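Local structure of N(G),N(G)-dimethylarginine dimethylaminohydrolase (1H70) at residues A12-D17 against R58-V63; Y29-E34 against T238-K243. The protein hydrolyses N(omega),N(omega)-dimethyl-L-arginine and N(omega)-methyl-L-arginine to L-citrulline, releasing dimethylamine or methylamine. The protein carries 1 engineered substitution. All blocks are in the same frame, centred on the assembly; numbering follows the deposited sequence.

Contact 1: A12-D17 against R58-V63; sequences ARSLVD and RFPDSV. With CIR (citrulline), chain B.
The pyrrolidine ring of P60 lies against the 3-10 turn of 12-17 with one face given to S14. The hydroxyl oxygen stands over this face, S14 OG 3.6 Å from P60 CG, while the carbonyl S14 O comes in lower, at the CB margin of the ring, 3.2 Å from P60 CB. S14 OG sits between its own backbone N and carbonyl carbon (chi1 59°), which holds it over the ring, where it also bonds E57 O.

Beside the ring the backbones come close enough for a CA-H...O contact, L15 CA to P60 O at 3.4 Å. L15 then reaches forward with CD1, 3.7 Å from V63 CG1. Water 1 fills in the polar side: it donates to P60 O at 2.6 Å and accepts a longer bond from A12 N, with a weak one from V63 N.

The 58-63 backbone folds as a type I turn from F59 to S62 with P60 at its second position. F59 O takes both S62 N and, in the carbonyl plane, S62 OG at 2.7 Å. D61 follows P60 in the turn, and its carboxylate reaches the ligand: D61 OD1 accepts from the citrulline N at 2.7 Å and OD2 from L19 N. L19 lies in the same loop as 12-17, and the packed loops thus form the part of the DDAH pocket that holds the alpha-amino group of citrulline.

Contact 2: Y29-E34 against T238-K243; sequences YAKALE and TSEYRK
The phenol of Y241 donates to a helix carbonyl from an unusual direction: Y241 OH lies 2.8 Å from A32 O but 58° out of the carbonyl plane, and so is not aligned with a lone pair. Seen from the ring, the same oxygen sits at the edge, near the ring plane. The methyl of A32 packs beside the phenol, its CB 3.9 Å from Y241 CZ, and it also packs on the CB of E240, where the two backbones come closest.

On the other side of A32, K31 and E240 cross at about a right angle. K31 runs out fully extended, its CG 3.7 Å from E240 CG, and its methylenes lie over the glutamate before the ammonium reaches the carboxylate. The salt bridge that closes this approach has a weak hydrogen bond, K31 NZ to E240 OE2 at 3.3 Å. The bend of E240 at chi2 (-44°) folds the carboxylate back toward its own helix, where two neighbours hold it more closely. S239 OG donates to the anti lone pair of E240 OE2 at 2.8 Å. K243 NZ makes a salt bridge to E240 OE1 at 2.7 Å, from the syn side and 17° out of the carboxylate plane, and D28 N adds a bond to OE1. Water 2 joins the outer end, accepting from K31 NZ and donating to S239 OG.

K31, E240 and K243 thus form a salt-bridge network, with K31 NZ and K243 NZ 5.6 Å apart at one buried carboxylate between helices 29-43 and 239-242. K31 is the weaker partner, and K243 NZ also donates to K26 O. With two ammonium groups, a hydroxyl and a backbone N-H directed at its oxygens, E240 is probably ionised, and its negative charge would offset the repulsion of the two lysines.

From the N terminus the chain leaves strand 5-9 and enters the 12-17 loop, runs through helix 29-43 and strand 49-53, and returns at 58-63, where contact 1 closes a loop of 40 intervening residues. Contact 2 opens within that loop, at the start of helix 29-43, but closes only at helix 239-242, some 200 residues on, so the two closures cross. Their centres are about 12 Å apart and they touch directly: L15 CD2 lies 3.4 Å from A32 CB and also packs on the Y241 ring, while A12 and R13 rest on Y29. Together they tie the early loops and helix to the C-terminal part of the chain beside the citrulline pocket.

Contact 1: A12-D17 against R58-V63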
loop_
_atom_site.group_PDB
_atom_site.type_symbol
_atom_site.label_atom_id
_atom_site.label_comp_id
_atom_site.label_asym_id
_atom_site.label_seq_id
_atom_site.Cartn_x
_atom_site.Cartn_y
_atom_site.Cartn_z
ATOM N N ALA A 12 -12.824 10.821 4.084
ATOM C CA ALA A 12 -13.438 11.971 4.745
ATOM C C ALA A 12 -13.789 13.023 3.710
ATOM O O ALA A 12 -13.281 12.993 2.581
ATOM C CB ALA A 12 -12.478 12.567 5.744
ATOM N N ARG A 13 -14.627 13.997 4.081
ATOM C CA ARG A 13 -14.919 15.062 3.139
ATOM C C ARG A 13 -13.642 15.838 2.868
ATOM O O ARG A 13 -13.458 16.373 1.759
ATOM C CB ARG A 13 -15.979 16.023 3.671
ATOM C CG ARG A 13 -17.405 15.462 3.697
ATOM C CD ARG A 13 -18.396 16.430 4.349
ATOM N NE ARG A 13 -18.112 16.646 5.766
ATOM C CZ ARG A 13 -18.525 15.829 6.735
ATOM N NH1 ARG A 13 -19.217 14.751 6.417
ATOM N NH2 ARG A 13 -18.244 16.073 8.008
ATOM N N SER A 14 -12.760 15.926 3.865
ATOM C CA SER A 14 -11.484 16.642 3.711
ATOM C C SER A 14 -10.496 15.983 2.733
ATOM O O SER A 14 -9.430 16.539 2.476
ATOM C CB SER A 14 -10.795 16.919 5.058
ATOM O OG SER A 14 -10.542 15.708 5.738
ATOM N N LEU A 15 -10.867 14.833 2.186
ATOM C CA LEU A 15 -10.081 14.124 1.161
ATOM C C LEU A 15 -9.743 15.078 0.012
ATOM O O LEU A 15 -8.678 14.978 -0.587
ATOM C CB LEU A 15 -10.892 12.980 0.551
ATOM C CG LEU A 15 -10.194 12.133 -0.524
ATOM C CD1 LEU A 15 -9.368 11.053 0.148
ATOM C CD2 LEU A 15 -11.174 11.490 -1.508
ATOM N N VAL A 16 -10.661 15.993 -0.311
ATOM C CA VAL A 16 -10.421 16.940 -1.395
ATOM C C VAL A 16 -9.148 17.738 -1.188
ATOM O O VAL A 16 -8.558 18.215 -2.164
ATOM C CB VAL A 16 -11.594 17.906 -1.625
ATOM C CG1 VAL A 16 -12.874 17.124 -1.925
ATOM C CG2 VAL A 16 -11.773 18.841 -0.449
ATOM N N ASP A 17 -8.750 17.900 0.082
ATOM C CA ASP A 17 -7.550 18.623 0.464
ATOM C C ASP A 17 -6.388 17.684 0.827
ATOM O O ASP A 17 -5.483 18.067 1.588
ATOM C CB ASP A 17 -7.849 19.518 1.689
ATOM C CG ASP A 17 -8.912 20.564 1.402
ATOM O OD1 ASP A 17 -8.954 21.075 0.265
ATOM O OD2 ASP A 17 -9.739 20.936 2.244
ATOM N N ARG A 58 -10.267 15.200 10.500
ATOM C CA ARG A 58 -9.011 15.833 10.864
ATOM C C ARG A 58 -7.846 15.335 10.004
ATOM O O ARG A 58 -6.812 15.943 10.005
ATOM C CB ARG A 58 -8.641 15.533 12.318
ATOM C CG ARG A 58 -9.629 15.996 13.373
ATOM C CD ARG A 58 -9.180 15.513 14.748
ATOM N NE ARG A 58 -9.228 14.050 14.801
ATOM C CZ ARG A 58 -9.006 13.341 15.880
ATOM N NH1 ARG A 58 -8.744 13.973 17.027
ATOM N NH2 ARG A 58 -9.075 12.014 15.821
ATOM N N PHE A 59 -8.028 14.219 9.311
ATOM C CA PHE A 59 -6.972 13.609 8.517
ATOM C C PHE A 59 -7.426 13.334 7.082
ATOM O O PHE A 59 -7.897 12.251 6.748
ATOM C CB PHE A 59 -6.476 12.311 9.173
ATOM C CG PHE A 59 -5.845 12.529 10.530
ATOM C CD1 PHE A 59 -6.584 12.288 11.687
ATOM C CD2 PHE A 59 -4.545 12.988 10.652
ATOM C CE1 PHE A 59 -6.037 12.497 12.920
ATOM C CE2 PHE A 59 -3.987 13.207 11.888
ATOM C CZ PHE A 59 -4.739 12.963 13.031
ATOM N N PRO A 60 -7.283 14.331 6.213
ATOM C CA PRO A 60 -7.699 14.227 4.811
ATOM C C PRO A 60 -7.239 12.957 4.074
ATOM O O PRO A 60 -7.967 12.400 3.246
ATOM C CB PRO A 60 -7.005 15.432 4.179
ATOM C CG PRO A 60 -7.041 16.462 5.280
ATOM C CD PRO A 60 -6.747 15.673 6.553
ATOM N N ASP A 61 -6.028 12.504 4.371
ATOM C CA ASP A 61 -5.452 11.330 3.703
ATOM C C ASP A 61 -5.605 10.042 4.507
ATOM O O ASP A 61 -4.994 9.020 4.156
ATOM C CB ASP A 61 -3.962 11.573 3.457
ATOM C CG ASP A 61 -3.693 12.603 2.383
ATOM O OD1 ASP A 61 -4.015 12.304 1.210
ATOM O OD2 ASP A 61 -3.150 13.700 2.668
ATOM N N SER A 62 -6.442 10.033 5.549
ATOM C CA SER A 62 -6.595 8.850 6.409
ATOM C C SER A 62 -7.225 7.601 5.742
ATOM O O SER A 62 -7.118 6.469 6.239
ATOM C CB SER A 62 -7.248 9.232 7.763
ATOM O OG SER A 62 -8.548 9.725 7.540
ATOM N N VAL A 63 -7.780 7.769 4.546
ATOM C CA VAL A 63 -8.292 6.674 3.745
ATOM C C VAL A 63 -7.133 5.776 3.339
ATOM O O VAL A 63 -7.322 4.587 3.085
ATOM C CB VAL A 63 -9.000 7.206 2.463
ATOM C CG1 VAL A 63 -8.021 7.963 1.563
ATOM C CG2 VAL A 63 -9.680 6.080 1.685
HETATM C C CIR B . -0.021 11.339 0.698
HETATM O O CIR B . 0.497 10.869 1.757
HETATM O OXT CIR B . 0.609 12.253 0.023
HETATM C CA CIR B . -1.325 10.787 0.188
HETATM N N CIR B . -2.054 11.833 -0.555
HETATM C C3 CIR B . -1.057 9.558 -0.716
HETATM C C4 CIR B . -0.514 8.399 0.140
HETATM C C5 CIR B . -0.218 7.210 -0.757
HETATM N N6 CIR B . 0.238 6.057 0.031
HETATM C C7 CIR B . 0.417 4.835 -0.445
HETATM O O7 CIR B . 0.202 4.535 -1.630
HETATM N N8 CIR B . 0.833 3.876 0.405
HETATM O O HOH W 1 -9.575 10.528 4.051
#

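Contact 2: Y29-E34 against T238-K243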
loop_
_atom_site.group_PDB
_atom_site.type_symbol
_atom_site.label_atom_id
_atom_site.label_comp_id
_atom_site.label_asym_id
_atom_site.label_seq_id
_atom_site.Cartn_x
_atom_site.Cartn_y
_atom_site.Cartn_z
ATOM N N TYR A 29 -15.377 14.594 -3.825
ATOM C CA TYR A 29 -15.762 13.741 -2.703
ATOM C C TYR A 29 -16.848 12.707 -3.020
ATOM O O TYR A 29 -16.676 11.513 -2.728
ATOM C CB TYR A 29 -16.143 14.562 -1.454
ATOM C CG TYR A 29 -16.518 13.634 -0.310
ATOM C CD1 TYR A 29 -15.588 12.745 0.197
ATOM C CD2 TYR A 29 -17.793 13.624 0.229
ATOM C CE1 TYR A 29 -15.902 11.885 1.227
ATOM C CE2 TYR A 29 -18.114 12.756 1.277
ATOM C CZ TYR A 29 -17.161 11.891 1.755
ATOM O OH TYR A 29 -17.422 10.997 2.782
ATOM N N ALA A 30 -17.958 13.111 -3.647
ATOM C CA ALA A 30 -19.037 12.163 -3.948
ATOM C C ALA A 30 -18.546 11.009 -4.832
ATOM O O ALA A 30 -18.847 9.843 -4.589
ATOM C CB ALA A 30 -20.225 12.870 -4.605
ATOM N N LYS A 31 -17.775 11.347 -5.861
ATOM C CA LYS A 31 -17.236 10.332 -6.748
ATOM C C LYS A 31 -16.229 9.425 -6.018
ATOM O O LYS A 31 -16.201 8.205 -6.234
ATOM C CB LYS A 31 -16.605 11.018 -7.961
ATOM C CG LYS A 31 -16.082 10.052 -9.003
ATOM C CD LYS A 31 -15.697 10.838 -10.262
ATOM C CE LYS A 31 -15.052 9.903 -11.277
ATOM N NZ LYS A 31 -14.277 10.692 -12.305
ATOM N N ALA A 32 -15.439 9.992 -5.112
ATOM C CA ALA A 32 -14.451 9.206 -4.354
ATOM C C ALA A 32 -15.162 8.203 -3.464
ATOM O O ALA A 32 -14.690 7.090 -3.276
ATOM C CB ALA A 32 -13.584 10.094 -3.512
ATOM N N LEU A 33 -16.292 8.621 -2.904
ATOM C CA LEU A 33 -17.076 7.729 -2.046
ATOM C C LEU A 33 -17.543 6.528 -2.862
ATOM O O LEU A 33 -17.452 5.375 -2.416
ATOM C CB LEU A 33 -18.243 8.519 -1.471
ATOM C CG LEU A 33 -19.009 7.933 -0.310
ATOM C CD1 LEU A 33 -18.089 7.835 0.911
ATOM C CD2 LEU A 33 -20.239 8.827 -0.024
ATOM N N GLU A 34 -18.032 6.780 -4.071
ATOM C CA GLU A 34 -18.494 5.676 -4.908
ATOM C C GLU A 34 -17.328 4.760 -5.274
ATOM O O GLU A 34 -17.489 3.547 -5.352
ATOM C CB GLU A 34 -19.184 6.169 -6.184
ATOM C CG GLU A 34 -20.437 7.005 -5.949
ATOM C CD GLU A 34 -21.638 6.193 -5.460
ATOM O OE1 GLU A 34 -21.833 5.052 -5.914
ATOM O OE2 GLU A 34 -22.398 6.712 -4.622
ATOM N N THR A 238 -10.169 4.089 -9.686
ATOM C CA THR A 238 -9.673 4.826 -8.519
ATOM C C THR A 238 -9.168 6.216 -8.926
ATOM O O THR A 238 -8.290 6.790 -8.289
ATOM C CB THR A 238 -8.526 4.090 -7.776
ATOM O OG1 THR A 238 -7.400 3.865 -8.662
ATOM C CG2 THR A 238 -8.957 2.707 -7.267
ATOM N N SER A 239 -9.739 6.773 -9.980
ATOM C CA SER A 239 -9.300 8.059 -10.504
ATOM C C SER A 239 -9.245 9.181 -9.467
ATOM O O SER A 239 -8.371 10.042 -9.543
ATOM C CB SER A 239 -10.201 8.478 -11.670
ATOM O OG SER A 239 -11.431 9.002 -11.198
ATOM N N GLU A 240 -10.151 9.188 -8.505
ATOM C CA GLU A 240 -10.150 10.268 -7.506
ATOM C C GLU A 240 -8.985 10.118 -6.530
ATOM O O GLU A 240 -8.503 11.113 -5.990
ATOM C CB GLU A 240 -11.496 10.333 -6.792
ATOM C CG GLU A 240 -12.651 10.650 -7.740
ATOM C CD GLU A 240 -12.334 11.764 -8.743
ATOM O OE1 GLU A 240 -12.323 12.972 -8.394
ATOM O OE2 GLU A 240 -12.098 11.403 -9.911
ATOM N N TYR A 241 -8.516 8.887 -6.336
ATOM C CA TYR A 241 -7.357 8.684 -5.449
ATOM C C TYR A 241 -6.055 8.947 -6.201
ATOM O O TYR A 241 -5.076 9.417 -5.608
ATOM C CB TYR A 241 -7.436 7.320 -4.761
ATOM C CG TYR A 241 -8.732 7.246 -3.984
ATOM C CD1 TYR A 241 -9.844 6.604 -4.506
ATOM C CD2 TYR A 241 -8.846 7.875 -2.754
ATOM C CE1 TYR A 241 -11.039 6.567 -3.794
ATOM C CE2 TYR A 241 -10.017 7.839 -2.030
ATOM C CZ TYR A 241 -11.112 7.198 -2.554
ATOM O OH TYR A 241 -12.297 7.174 -1.848
ATOM N N ARG A 242 -6.040 8.679 -7.504
ATOM C CA ARG A 242 -4.888 8.975 -8.350
ATOM C C ARG A 242 -4.511 10.452 -8.264
ATOM O O ARG A 242 -3.313 10.832 -8.268
ATOM C CB ARG A 242 -5.156 8.542 -9.809
ATOM C CG ARG A 242 -4.010 8.897 -10.758
ATOM C CD ARG A 242 -4.180 8.261 -12.135
ATOM N NE ARG A 242 -3.221 8.787 -13.113
ATOM C CZ ARG A 242 -3.480 9.699 -14.054
ATOM N NH1 ARG A 242 -4.694 10.246 -14.186
ATOM N NH2 ARG A 242 -2.501 10.073 -14.880
ATOM N N LYS A 243 -5.527 11.315 -8.143
ATOM C CA LYS A 243 -5.322 12.750 -8.015
ATOM C C LYS A 243 -4.486 13.130 -6.799
ATOM O O LYS A 243 -3.835 14.170 -6.807
ATOM C CB LYS A 243 -6.649 13.499 -7.918
ATOM C CG LYS A 243 -7.415 13.528 -9.227
ATOM C CD LYS A 243 -8.846 14.066 -9.010
ATOM C CE LYS A 243 -9.609 14.074 -10.325
ATOM N NZ LYS A 243 -10.983 14.631 -10.090
HETATM O O HOH W 2 -13.261 8.299 -13.629
#